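Local coordinates for protein 350aa long hypothetical aspartate-semialdehyde dehydrogenase (Sulfolobus tokodaii, PDB 2EP5) that probably catalyses the NADP-dependent interconversion of malonyl-CoA and malonate semialdehyde, as a member of the aspartate-semialdehyde dehydrogenase family, at residues 93-105 / 139-151. Residues are numbered along the deposited sequence; the frame is centred on the assembly and turned at random.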
loop_
_atom_site.group_PDB
_atom_site.type_symbol
_atom_site.label_atom_id
_atom_site.label_comp_id
_atom_site.label_asym_id
_atom_site.label_seq_id
_atom_site.Cartn_x
_atom_site.Cartn_y
_atom_site.Cartn_z
ATOM N N ILE A 93 24.721 -28.643 -4.409
ATOM C CA ILE A 93 25.567 -28.171 -3.322
ATOM C C ILE A 93 25.439 -29.022 -2.073
ATOM O O ILE A 93 26.420 -29.586 -1.589
ATOM C CB ILE A 93 25.243 -26.701 -2.991
ATOM C CG1 ILE A 93 25.553 -25.832 -4.208
ATOM C CG2 ILE A 93 26.052 -26.235 -1.797
ATOM C CD1 ILE A 93 25.037 -24.403 -4.092
ATOM N N GLU A 94 24.226 -29.129 -1.556
ATOM C CA GLU A 94 24.000 -29.907 -0.353
ATOM C C GLU A 94 24.350 -31.382 -0.513
ATOM O O GLU A 94 24.806 -32.018 0.432
ATOM C CB GLU A 94 22.548 -29.752 0.094
ATOM C CG GLU A 94 22.171 -28.311 0.418
ATOM C CD GLU A 94 20.744 -28.168 0.932
ATOM O OE1 GLU A 94 20.030 -29.195 1.026
ATOM O OE2 GLU A 94 20.341 -27.025 1.237
ATOM N N LEU A 95 24.139 -31.929 -1.704
ATOM C CA LEU A 95 24.438 -33.339 -1.933
ATOM C C LEU A 95 25.931 -33.607 -1.833
ATOM O O LEU A 95 26.350 -34.577 -1.193
ATOM C CB LEU A 95 23.928 -33.785 -3.307
ATOM C CG LEU A 95 24.148 -35.251 -3.693
ATOM C CD1 LEU A 95 23.560 -36.181 -2.623
ATOM C CD2 LEU A 95 23.495 -35.510 -5.043
ATOM N N GLU A 96 26.729 -32.743 -2.463
ATOM C CA GLU A 96 28.178 -32.897 -2.433
ATOM C C GLU A 96 28.739 -32.800 -1.031
ATOM O O GLU A 96 29.662 -33.544 -0.680
ATOM C CB GLU A 96 28.860 -31.859 -3.329
ATOM C CG GLU A 96 28.994 -32.320 -4.763
ATOM C CD GLU A 96 29.572 -33.731 -4.862
ATOM O OE1 GLU A 96 30.739 -33.933 -4.447
ATOM O OE2 GLU A 96 28.852 -34.638 -5.344
ATOM N N LEU A 97 28.183 -31.888 -0.234
ATOM C CA LEU A 97 28.631 -31.704 1.143
ATOM C C LEU A 97 28.355 -32.954 1.969
ATOM O O LEU A 97 29.236 -33.440 2.681
ATOM C CB LEU A 97 27.938 -30.492 1.787
ATOM C CG LEU A 97 28.384 -29.117 1.278
ATOM C CD1 LEU A 97 27.518 -28.019 1.901
ATOM C CD2 LEU A 97 29.860 -28.909 1.603
ATOM N N VAL A 98 27.132 -33.470 1.865
ATOM C CA VAL A 98 26.736 -34.666 2.599
ATOM C C VAL A 98 27.536 -35.885 2.144
ATOM O O VAL A 98 27.827 -36.772 2.945
ATOM C CB VAL A 98 25.225 -34.951 2.427
ATOM C CG1 VAL A 98 24.881 -36.340 2.959
ATOM C CG2 VAL A 98 24.425 -33.909 3.179
ATOM N N LYS A 99 27.885 -35.931 0.862
ATOM C CA LYS A 99 28.676 -37.042 0.344
ATOM C C LYS A 99 30.088 -36.985 0.930
ATOM O O LYS A 99 30.734 -38.014 1.125
ATOM C CB LYS A 99 28.757 -36.987 -1.180
ATOM C CG LYS A 99 27.532 -37.512 -1.896
ATOM C CD LYS A 99 27.748 -37.487 -3.400
ATOM C CE LYS A 99 26.577 -38.103 -4.148
ATOM N NZ LYS A 99 26.820 -38.098 -5.620
ATOM N N ASN A 100 30.565 -35.776 1.209
ATOM C CA ASN A 100 31.896 -35.613 1.775
ATOM C C ASN A 100 31.901 -35.773 3.284
ATOM O O ASN A 100 32.921 -35.552 3.924
ATOM C CB ASN A 100 32.476 -34.251 1.396
ATOM C CG ASN A 100 33.053 -34.237 -0.002
ATOM O OD1 ASN A 100 34.032 -34.928 -0.284
ATOM N ND2 ASN A 100 32.449 -33.457 -0.889
ATOM N N GLY A 101 30.761 -36.150 3.853
ATOM C CA GLY A 101 30.690 -36.358 5.290
ATOM C C GLY A 101 30.144 -35.236 6.160
ATOM O O GLY A 101 30.088 -35.376 7.380
ATOM N N LYS A 102 29.742 -34.126 5.560
ATOM C CA LYS A 102 29.209 -33.007 6.338
ATOM C C LYS A 102 27.797 -33.255 6.848
ATOM O O LYS A 102 27.005 -33.936 6.192
ATOM C CB LYS A 102 29.194 -31.731 5.492
ATOM C CG LYS A 102 30.567 -31.201 5.106
ATOM C CD LYS A 102 31.185 -30.336 6.199
ATOM C CE LYS A 102 31.496 -31.114 7.458
ATOM N NZ LYS A 102 32.078 -30.230 8.493
ATOM N N ILE A 103 27.495 -32.718 8.029
ATOM C CA ILE A 103 26.149 -32.811 8.595
ATOM C C ILE A 103 25.443 -31.532 8.111
ATOM O O ILE A 103 25.846 -30.419 8.465
ATOM C CB ILE A 103 26.158 -32.806 10.135
ATOM C CG1 ILE A 103 26.826 -34.079 10.666
ATOM C CG2 ILE A 103 24.729 -32.694 10.654
ATOM C CD1 ILE A 103 26.872 -34.159 12.174
ATOM N N VAL A 104 24.406 -31.694 7.292
ATOM C CA VAL A 104 23.682 -30.553 6.744
ATOM C C VAL A 104 22.226 -30.478 7.192
ATOM O O VAL A 104 21.498 -31.474 7.127
ATOM C CB VAL A 104 23.692 -30.588 5.192
ATOM C CG1 VAL A 104 22.969 -29.373 4.631
ATOM C CG2 VAL A 104 25.118 -30.648 4.675
ATOM N N VAL A 105 21.814 -29.290 7.641
ATOM C CA VAL A 105 20.436 -29.019 8.063
ATOM C C VAL A 105 19.996 -27.872 7.151
ATOM O O VAL A 105 20.509 -26.748 7.245
ATOM C CB VAL A 105 20.349 -28.564 9.534
ATOM C CG1 VAL A 105 18.889 -28.361 9.928
ATOM C CG2 VAL A 105 20.991 -29.596 10.441
ATOM N N LYS A 139 21.484 -44.339 1.858
ATOM C CA LYS A 139 21.872 -43.496 0.724
ATOM C C LYS A 139 23.325 -43.729 0.338
ATOM O O LYS A 139 23.757 -43.342 -0.747
ATOM C CB LYS A 139 21.691 -42.009 1.057
ATOM C CG LYS A 139 20.317 -41.623 1.570
ATOM C CD LYS A 139 19.227 -41.818 0.526
ATOM C CE LYS A 139 19.329 -40.794 -0.587
ATOM N NZ LYS A 139 18.176 -40.893 -1.522
ATOM N N GLY A 140 24.073 -44.363 1.232
ATOM C CA GLY A 140 25.477 -44.602 0.964
ATOM C C GLY A 140 26.243 -43.302 1.123
ATOM O O GLY A 140 27.191 -43.037 0.385
ATOM N N TRP A 141 25.824 -42.483 2.086
ATOM C CA TRP A 141 26.475 -41.201 2.350
ATOM C C TRP A 141 27.382 -41.300 3.560
ATOM O O TRP A 141 27.124 -42.083 4.472
ATOM C CB TRP A 141 25.456 -40.094 2.675
ATOM C CG TRP A 141 24.460 -39.755 1.626
ATOM C CD1 TRP A 141 24.594 -39.912 0.279
ATOM C CD2 TRP A 141 23.207 -39.096 1.832
ATOM N NE1 TRP A 141 23.500 -39.387 -0.372
ATOM C CE2 TRP A 141 22.635 -38.878 0.558
ATOM C CE3 TRP A 141 22.514 -38.667 2.968
ATOM C CZ2 TRP A 141 21.399 -38.244 0.386
ATOM C CZ3 TRP A 141 21.275 -38.032 2.798
ATOM C CH2 TRP A 141 20.735 -37.830 1.515
ATOM N N LYS A 142 28.423 -40.474 3.576
ATOM C CA LYS A 142 29.345 -40.415 4.700
ATOM C C LYS A 142 28.802 -39.324 5.623
ATOM O O LYS A 142 29.186 -39.229 6.789
ATOM C CB LYS A 142 30.744 -40.013 4.228
ATOM C CG LYS A 142 31.383 -40.977 3.249
ATOM C CD LYS A 142 32.692 -40.431 2.678
ATOM C CE LYS A 142 33.736 -40.176 3.758
ATOM N NZ LYS A 142 35.055 -39.755 3.185
ATOM N N GLY A 143 27.902 -38.503 5.085
ATOM C CA GLY A 143 27.333 -37.412 5.855
ATOM C C GLY A 143 25.911 -37.605 6.345
ATOM O O GLY A 143 25.363 -38.705 6.295
ATOM N N ILE A 144 25.322 -36.512 6.820
ATOM C CA ILE A 144 23.965 -36.496 7.348
ATOM C C ILE A 144 23.166 -35.338 6.745
ATOM O O ILE A 144 23.666 -34.219 6.640
ATOM C CB ILE A 144 23.981 -36.319 8.885
ATOM C CG1 ILE A 144 24.543 -37.574 9.558
ATOM C CG2 ILE A 144 22.587 -35.982 9.391
ATOM C CD1 ILE A 144 23.769 -38.856 9.256
ATOM N N LEU A 145 21.928 -35.609 6.345
ATOM C CA LEU A 145 21.069 -34.577 5.778
ATOM C C LEU A 145 19.715 -34.544 6.475
ATOM O O LEU A 145 19.045 -35.577 6.625
ATOM C CB LEU A 145 20.861 -34.797 4.278
ATOM C CG LEU A 145 19.985 -33.733 3.607
ATOM C CD1 LEU A 145 20.641 -32.377 3.743
ATOM C CD2 LEU A 145 19.782 -34.058 2.143
ATOM N N VAL A 146 19.329 -33.347 6.916
ATOM C CA VAL A 146 18.049 -33.128 7.588
ATOM C C VAL A 146 17.364 -31.967 6.873
ATOM O O VAL A 146 18.016 -31.017 6.438
ATOM C CB VAL A 146 18.238 -32.771 9.089
ATOM C CG1 VAL A 146 16.878 -32.530 9.744
ATOM C CG2 VAL A 146 18.975 -33.906 9.812
ATOM N N LYS A 147 16.051 -32.039 6.737
ATOM C CA LYS A 147 15.342 -30.980 6.050
ATOM C C LYS A 147 14.249 -30.337 6.877
ATOM O O LYS A 147 13.749 -30.914 7.840
ATOM C CB LYS A 147 14.760 -31.520 4.744
ATOM C CG LYS A 147 15.788 -31.671 3.629
ATOM C CD LYS A 147 16.190 -30.303 3.078
ATOM C CE LYS A 147 17.333 -30.407 2.088
ATOM N NZ LYS A 147 17.477 -29.168 1.279
ATOM N N ASN A 148 13.906 -29.113 6.503
ATOM C CA ASN A 148 12.847 -28.360 7.157
ATOM C C ASN A 148 11.825 -28.107 6.059
ATOM O O ASN A 148 12.182 -27.933 4.893
ATOM C CB ASN A 148 13.390 -27.046 7.718
ATOM C CG ASN A 148 14.299 -27.265 8.905
ATOM O OD1 ASN A 148 15.474 -26.899 8.887
ATOM N ND2 ASN A 148 13.758 -27.874 9.950
ATOM N N PRO A 149 10.539 -28.079 6.413
ATOM C CA PRO A 149 9.498 -27.857 5.410
ATOM C C PRO A 149 9.265 -26.440 4.904
ATOM O O PRO A 149 9.813 -25.464 5.418
ATOM C CB PRO A 149 8.253 -28.419 6.093
ATOM C CG PRO A 149 8.479 -28.020 7.524
ATOM C CD PRO A 149 9.949 -28.360 7.735
ATOM N N ASN A 150 8.437 -26.365 3.869
ATOM C CA ASN A 150 8.014 -25.112 3.267
ATOM C C ASN A 150 7.430 -24.276 4.414
ATOM O O ASN A 150 6.710 -24.805 5.272
ATOM C CB ASN A 150 6.965 -25.422 2.185
ATOM C CG ASN A 150 6.065 -24.245 1.869
ATOM O OD1 ASN A 150 5.018 -24.064 2.496
ATOM N ND2 ASN A 150 6.467 -23.438 0.892
ATOM N N CYS A 151 7.753 -22.986 4.440
ATOM C CA CYS A 151 7.284 -22.099 5.506
ATOM C C CYS A 151 5.787 -22.198 5.790
ATOM O O CYS A 151 5.374 -22.289 6.949
ATOM C CB CYS A 151 7.680 -20.643 5.203
ATOM S SG CYS A 151 7.348 -20.067 3.523
#
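In the parallel sheet of the Rossmann-type NAD(P)-binding domain, strand 103-105 pairs with 144-147, the outermost strand at this side of the sheet within the chain, while helix 93-99 packs over one face. Three backbone bonds pair the strands: Val104 N gives an almost straight one to Ile144 O (2.7 Å, 178° at the hydrogen), Val104 O takes Val146 N at 2.9 Å, and Ile144 N reaches Lys102 O. On the helix-covered face Val104 CB meets Leu145 CD1; on the other, Ile103 and Ile144 lie side by side, and helix 334-347 covers Val105 and Val146. A Schellman motif with Gly101 at positive phi ends the helix and turns the chain into its strand. Across from this turn, just before strand 144-147, Gly143 has no room for a CB, which would run into Val98 O and Lys102 O. Val98 divides its methyls: CG1, anti to the backbone N (chi1 169°), lies over one face of the Trp141 indole near its rim, 3.3 Å from CE3, whereas CG2 reaches Leu145 CB. Lys139 CB covers the opposite face of the indole. Further along, Glu94 and Lys147 meet from opposite directions, and Ser83 and Ser106 hydrogen-bond Glu94 OE2. A glutamine in place of Glu94 would probably leave the buried Lys147 ammonium without its countercharge. In the salt bridge, Glu94 OE1 uses its syn lone pair to receive Lys147 NZ at 2.6 Å.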